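Local coordinates for beta-glucoside phosphorylase BglX (Unidentified, PDB 5VQE), which probably cleaves beta-glucosides by phosphorolysis, transferring the glucosyl unit to phosphate as a family 3 glycoside phosphorylase, at residues S4-N12 / F279-T287. Residues are numbered along the deposited sequence; the frame is centred on the assembly and turned at random.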
ATOM      1  N   SER A   4     -16.157 -20.107 -20.206  1.00 22.60           N
ATOM      2  CA  SER A   4     -15.563 -20.830 -19.087  1.00 22.98           C
ATOM      3  C   SER A   4     -14.844 -19.894 -18.121  1.00 23.14           C
ATOM      4  O   SER A   4     -14.687 -20.229 -16.941  1.00 25.87           O
ATOM      5  CB  SER A   4     -14.602 -21.895 -19.610  1.00 22.26           C
ATOM      6  OG  SER A   4     -13.548 -21.307 -20.353  1.00 32.41           O
ATOM      7  N   ILE A   5     -14.395 -18.735 -18.595  1.00 19.66           N
ATOM      8  CA  ILE A   5     -13.799 -17.725 -17.720  1.00 16.01           C
ATOM      9  C   ILE A   5     -14.852 -16.776 -17.173  1.00 15.77           C
ATOM     10  O   ILE A   5     -14.923 -16.539 -15.964  1.00 13.48           O
ATOM     11  CB  ILE A   5     -12.706 -16.945 -18.482  1.00 16.32           C
ATOM     12  CG1 ILE A   5     -11.517 -17.852 -18.829  1.00 17.78           C
ATOM     13  CG2 ILE A   5     -12.233 -15.737 -17.661  1.00 16.64           C
ATOM     14  CD1 ILE A   5     -10.584 -17.250 -19.851  1.00 20.65           C
ATOM     15  N   LEU A   6     -15.692 -16.223 -18.056  1.00 14.63           N
ATOM     16  CA  LEU A   6     -16.520 -15.074 -17.706  1.00 15.22           C
ATOM     17  C   LEU A   6     -17.777 -15.435 -16.918  1.00 16.77           C
ATOM     18  O   LEU A   6     -18.359 -14.550 -16.275  1.00 15.31           O
ATOM     19  CB  LEU A   6     -16.911 -14.317 -18.979  1.00 14.16           C
ATOM     20  CG  LEU A   6     -15.732 -13.773 -19.780  1.00 14.63           C
ATOM     21  CD1 LEU A   6     -16.206 -13.193 -21.093  1.00 15.16           C
ATOM     22  CD2 LEU A   6     -14.977 -12.724 -18.993  1.00 12.23           C
ATOM     23  N   SER A   7     -18.209 -16.694 -16.926  1.00 14.59           N
ATOM     24  CA  SER A   7     -19.435 -17.050 -16.221  1.00 17.44           C
ATOM     25  C   SER A   7     -19.205 -17.478 -14.776  1.00 17.69           C
ATOM     26  O   SER A   7     -20.181 -17.676 -14.045  1.00 16.65           O
ATOM     27  CB  SER A   7     -20.177 -18.165 -16.970  1.00 20.57           C
ATOM     28  OG  SER A   7     -19.447 -19.371 -16.948  1.00 22.61           O
ATOM     29  N   ILE A   8     -17.956 -17.606 -14.332  1.00 15.24           N
ATOM     30  CA  ILE A   8     -17.665 -18.101 -12.994  1.00 17.73           C
ATOM     31  C   ILE A   8     -16.891 -17.048 -12.209  1.00 18.67           C
ATOM     32  O   ILE A   8     -16.432 -16.039 -12.746  1.00 16.21           O
ATOM     33  CB  ILE A   8     -16.891 -19.430 -13.027  1.00 15.06           C
ATOM     34  CG1 ILE A   8     -15.535 -19.254 -13.710  1.00 16.50           C
ATOM     35  CG2 ILE A   8     -17.732 -20.492 -13.739  1.00 20.79           C
ATOM     36  CD1 ILE A   8     -14.637 -20.488 -13.664  1.00 20.31           C
ATOM     37  N   LYS A   9     -16.755 -17.318 -10.915  1.00 14.22           N
ATOM     38  CA  LYS A   9     -16.013 -16.467 -10.000  1.00 15.56           C
ATOM     39  C   LYS A   9     -14.639 -16.132 -10.579  1.00 16.32           C
ATOM     40  O   LYS A   9     -13.960 -17.020 -11.112  1.00 12.01           O
ATOM     41  CB  LYS A   9     -15.859 -17.188  -8.661  1.00 17.59           C
ATOM     42  CG  LYS A   9     -15.055 -16.454  -7.611  1.00 23.92           C
ATOM     43  CD  LYS A   9     -15.220 -17.124  -6.252  1.00 23.81           C
ATOM     44  CE  LYS A   9     -14.293 -18.306  -6.111  1.00 26.51           C
ATOM     45  NZ  LYS A   9     -14.647 -19.116  -4.900  1.00 29.19           N
ATOM     46  N   PRO A  10     -14.179 -14.872 -10.478  1.00 11.21           N
ATOM     47  CA  PRO A  10     -14.798 -13.711  -9.839  1.00 14.36           C
ATOM     48  C   PRO A  10     -15.565 -12.809 -10.813  1.00 14.86           C
ATOM     49  O   PRO A  10     -15.834 -11.657 -10.482  1.00 14.79           O
ATOM     50  CB  PRO A  10     -13.593 -12.971  -9.282  1.00 11.34           C
ATOM     51  CG  PRO A  10     -12.574 -13.156 -10.358  1.00 12.61           C
ATOM     52  CD  PRO A  10     -12.815 -14.548 -10.930  1.00 13.14           C
ATOM     53  N   TYR A  11     -15.887 -13.320 -12.000  1.00 15.59           N
ATOM     54  CA  TYR A  11     -16.644 -12.554 -12.990  1.00 16.42           C
ATOM     55  C   TYR A  11     -18.153 -12.721 -12.804  1.00 15.71           C
ATOM     56  O   TYR A  11     -18.864 -11.743 -12.563  1.00 17.30           O
ATOM     57  CB  TYR A  11     -16.229 -12.971 -14.407  1.00 13.51           C
ATOM     58  CG  TYR A  11     -14.880 -12.427 -14.822  1.00 12.01           C
ATOM     59  CD1 TYR A  11     -14.756 -11.144 -15.348  1.00 12.58           C
ATOM     60  CD2 TYR A  11     -13.725 -13.189 -14.675  1.00 14.41           C
ATOM     61  CE1 TYR A  11     -13.537 -10.644 -15.715  1.00 10.34           C
ATOM     62  CE2 TYR A  11     -12.499 -12.692 -15.034  1.00 12.71           C
ATOM     63  CZ  TYR A  11     -12.405 -11.421 -15.551  1.00 10.25           C
ATOM     64  OH  TYR A  11     -11.169 -10.935 -15.906  1.00 10.76           O
ATOM     65  N   ASN A  12     -18.654 -13.951 -12.931  1.00 18.12           N
ATOM     66  CA  ASN A  12     -20.073 -14.239 -12.718  1.00 19.22           C
ATOM     67  C   ASN A  12     -20.959 -13.420 -13.654  1.00 19.31           C
ATOM     68  O   ASN A  12     -22.010 -12.914 -13.249  1.00 19.16           O
ATOM     69  CB  ASN A  12     -20.482 -13.982 -11.263  1.00 21.19           C
ATOM     70  CG  ASN A  12     -19.570 -14.667 -10.262  1.00 24.21           C
ATOM     71  OD1 ASN A  12     -18.940 -14.012  -9.427  1.00 32.82           O
ATOM     72  ND2 ASN A  12     -19.498 -15.982 -10.335  1.00 20.75           N
ATOM     73  N   PHE A 279      -3.501 -22.890  -8.544  1.00 17.71           N
ATOM     74  CA  PHE A 279      -4.496 -22.207  -7.719  1.00 15.05           C
ATOM     75  C   PHE A 279      -5.786 -21.880  -8.464  1.00 16.42           C
ATOM     76  O   PHE A 279      -6.741 -21.413  -7.833  1.00 19.34           O
ATOM     77  CB  PHE A 279      -3.936 -20.896  -7.158  1.00 16.74           C
ATOM     78  CG  PHE A 279      -2.771 -21.062  -6.221  1.00 17.61           C
ATOM     79  CD1 PHE A 279      -2.398 -22.308  -5.730  1.00 19.40           C
ATOM     80  CD2 PHE A 279      -2.053 -19.948  -5.812  1.00 15.24           C
ATOM     81  CE1 PHE A 279      -1.325 -22.434  -4.863  1.00 19.00           C
ATOM     82  CE2 PHE A 279      -0.985 -20.070  -4.937  1.00 18.30           C
ATOM     83  CZ  PHE A 279      -0.623 -21.311  -4.463  1.00 17.74           C
ATOM     84  N   HIS A 280      -5.828 -22.072  -9.779  1.00 14.68           N
ATOM     85  CA  HIS A 280      -7.030 -21.818 -10.570  1.00 16.98           C
ATOM     86  C   HIS A 280      -7.571 -20.406 -10.337  1.00 16.51           C
ATOM     87  O   HIS A 280      -8.782 -20.184 -10.274  1.00 16.36           O
ATOM     88  CB  HIS A 280      -8.096 -22.868 -10.271  1.00 21.51           C
ATOM     89  CG  HIS A 280      -7.581 -24.270 -10.363  1.00 18.40           C
ATOM     90  ND1 HIS A 280      -7.297 -24.880 -11.566  1.00 30.77           N
ATOM     91  CD2 HIS A 280      -7.253 -25.165  -9.401  1.00 28.63           C
ATOM     92  CE1 HIS A 280      -6.838 -26.099 -11.341  1.00 32.69           C
ATOM     93  NE2 HIS A 280      -6.798 -26.294 -10.036  1.00 28.47           N
ATOM     94  N   PHE A 281      -6.665 -19.435 -10.212  1.00 14.50           N
ATOM     95  CA  PHE A 281      -7.095 -18.045 -10.172  1.00 12.24           C
ATOM     96  C   PHE A 281      -7.674 -17.675 -11.526  1.00 14.62           C
ATOM     97  O   PHE A 281      -7.059 -17.925 -12.569  1.00 13.26           O
ATOM     98  CB  PHE A 281      -5.937 -17.116  -9.817  1.00 15.10           C
ATOM     99  CG  PHE A 281      -6.320 -15.655  -9.809  1.00 12.78           C
ATOM    100  CD1 PHE A 281      -7.335 -15.199  -8.993  1.00 13.39           C
ATOM    101  CD2 PHE A 281      -5.662 -14.745 -10.620  1.00 13.29           C
ATOM    102  CE1 PHE A 281      -7.693 -13.858  -8.982  1.00 12.86           C
ATOM    103  CE2 PHE A 281      -6.020 -13.399 -10.615  1.00 11.92           C
ATOM    104  CZ  PHE A 281      -7.038 -12.963  -9.794  1.00 12.95           C
ATOM    105  N   ASN A 282      -8.872 -17.098 -11.512  1.00 14.93           N
ATOM    106  CA  ASN A 282      -9.605 -16.825 -12.739  1.00 12.72           C
ATOM    107  C   ASN A 282      -9.798 -15.337 -12.986  1.00 13.14           C
ATOM    108  O   ASN A 282     -10.382 -14.966 -14.011  1.00 12.77           O
ATOM    109  CB  ASN A 282     -10.968 -17.536 -12.700  1.00  9.71           C
ATOM    110  CG  ASN A 282     -11.734 -17.415 -13.999  1.00 14.49           C
ATOM    111  OD1 ASN A 282     -11.193 -17.651 -15.078  1.00 16.49           O
ATOM    112  ND2 ASN A 282     -13.004 -17.036 -13.904  1.00 13.14           N
ATOM    113  N   GLY A 283      -9.301 -14.476 -12.095  1.00 14.36           N
ATOM    114  CA  GLY A 283      -9.468 -13.042 -12.221  1.00 12.23           C
ATOM    115  C   GLY A 283      -8.388 -12.391 -13.068  1.00  9.87           C
ATOM    116  O   GLY A 283      -7.611 -13.046 -13.761  1.00 12.80           O
ATOM    117  N   LEU A 284      -8.343 -11.064 -12.989  1.00 10.77           N
ATOM    118  CA  LEU A 284      -7.431 -10.256 -13.791  1.00 14.01           C
ATOM    119  C   LEU A 284      -6.059 -10.175 -13.132  1.00 14.06           C
ATOM    120  O   LEU A 284      -5.949  -9.882 -11.936  1.00 12.95           O
ATOM    121  CB  LEU A 284      -8.014  -8.852 -13.968  1.00 11.04           C
ATOM    122  CG  LEU A 284      -7.448  -7.899 -15.035  1.00 15.17           C
ATOM    123  CD1 LEU A 284      -8.304  -6.665 -15.122  1.00 20.37           C
ATOM    124  CD2 LEU A 284      -6.033  -7.439 -14.727  1.00 22.92           C
ATOM    125  N   ILE A 285      -5.009 -10.397 -13.917  1.00 11.31           N
ATOM    126  CA  ILE A 285      -3.630 -10.247 -13.457  1.00 11.62           C
ATOM    127  C   ILE A 285      -3.056  -8.981 -14.081  1.00 11.15           C
ATOM    128  O   ILE A 285      -3.049  -8.834 -15.309  1.00 11.81           O
ATOM    129  CB  ILE A 285      -2.767 -11.465 -13.825  1.00  9.57           C
ATOM    130  CG1 ILE A 285      -3.275 -12.733 -13.145  1.00 12.28           C
ATOM    131  CG2 ILE A 285      -1.314 -11.218 -13.435  1.00  8.62           C
ATOM    132  CD1 ILE A 285      -2.594 -13.999 -13.624  1.00 14.87           C
ATOM    133  N   CYS A 286      -2.566  -8.072 -13.249  1.00  9.85           N
ATOM    134  CA  CYS A 286      -1.847  -6.902 -13.736  1.00  9.13           C
ATOM    135  C   CYS A 286      -0.441  -6.908 -13.161  1.00 10.59           C
ATOM    136  O   CYS A 286      -0.183  -7.506 -12.112  1.00 11.51           O
ATOM    137  CB  CYS A 286      -2.566  -5.594 -13.384  1.00 13.52           C
ATOM    138  SG  CYS A 286      -2.670  -5.220 -11.618  1.00 13.40           S
ATOM    139  N   THR A 287       0.479  -6.265 -13.871  1.00 11.43           N
ATOM    140  CA  THR A 287       1.827  -6.137 -13.348  1.00  9.19           C
ATOM    141  C   THR A 287       1.889  -4.990 -12.348  1.00  9.58           C
ATOM    142  O   THR A 287       1.030  -4.105 -12.315  1.00 11.75           O
ATOM    143  CB  THR A 287       2.851  -5.901 -14.463  1.00 11.57           C
ATOM    144  OG1 THR A 287       2.707  -4.585 -15.007  1.00 10.81           O
ATOM    145  CG2 THR A 287       2.686  -6.912 -15.600  1.00 12.43           C
TER
HETATM  146  O   HOH W   1     -11.362 -20.413 -15.921  1.00 23.44           O
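The Y11 ring meets N282 O at its edge, near the ring plane, with CE2 3.3 Å from that oxygen; one face of the ring takes L6 CD2, offset toward the rim. Within 279-287, the F281 ring has G283 N over the centre of one face, and L284 O and I285 CG1 at its edge. The setting is the TIM-barrel-type domain of a family 3 glycoside hydrolase: the N-terminal segment 4-12 packs on the turn that leads from helix 268-278 into the parallel strand 284-287.

The N282 amide makes both hydrogen bonds between the segments. With CG anti to the backbone N (chi1 -174°), the group reaches in among the carbonyls of 4-12. N282 ND2 donates to I5 O at 2.9 Å, in the carbonyl plane and on a lone pair, and to K9 O at 3.0 Å, where it sits well above the carbonyl plane. Both bonds are nearly straight, with N-H...O angles of 165° to I5 O and 163° to K9 O, and both acceptors lie close to the amide plane, which limits the amide's rotation. On its other branch, N282 OD1 accepts from a water and from R349 NH2 of helix 340-356, and lies 3.4 Å from I5 CG2. A leucine here would probably leave I5 O and K9 O without this donor and R349 NH2 without this acceptor, so that the direct hydrogen-bonded link between 4-12 and 279-287 is lost.

Y11 OH is hydrogen-bonded to R349 O, so the same helix grips both the tyrosine and the asparagine. The cis K9-P10 peptide forms the centre of a type VI turn, I8-Y11, in which I8 O accepts from Y11 N and also from N12 N. From within this turn, P10 CG rests 3.6 Å from G283 CA.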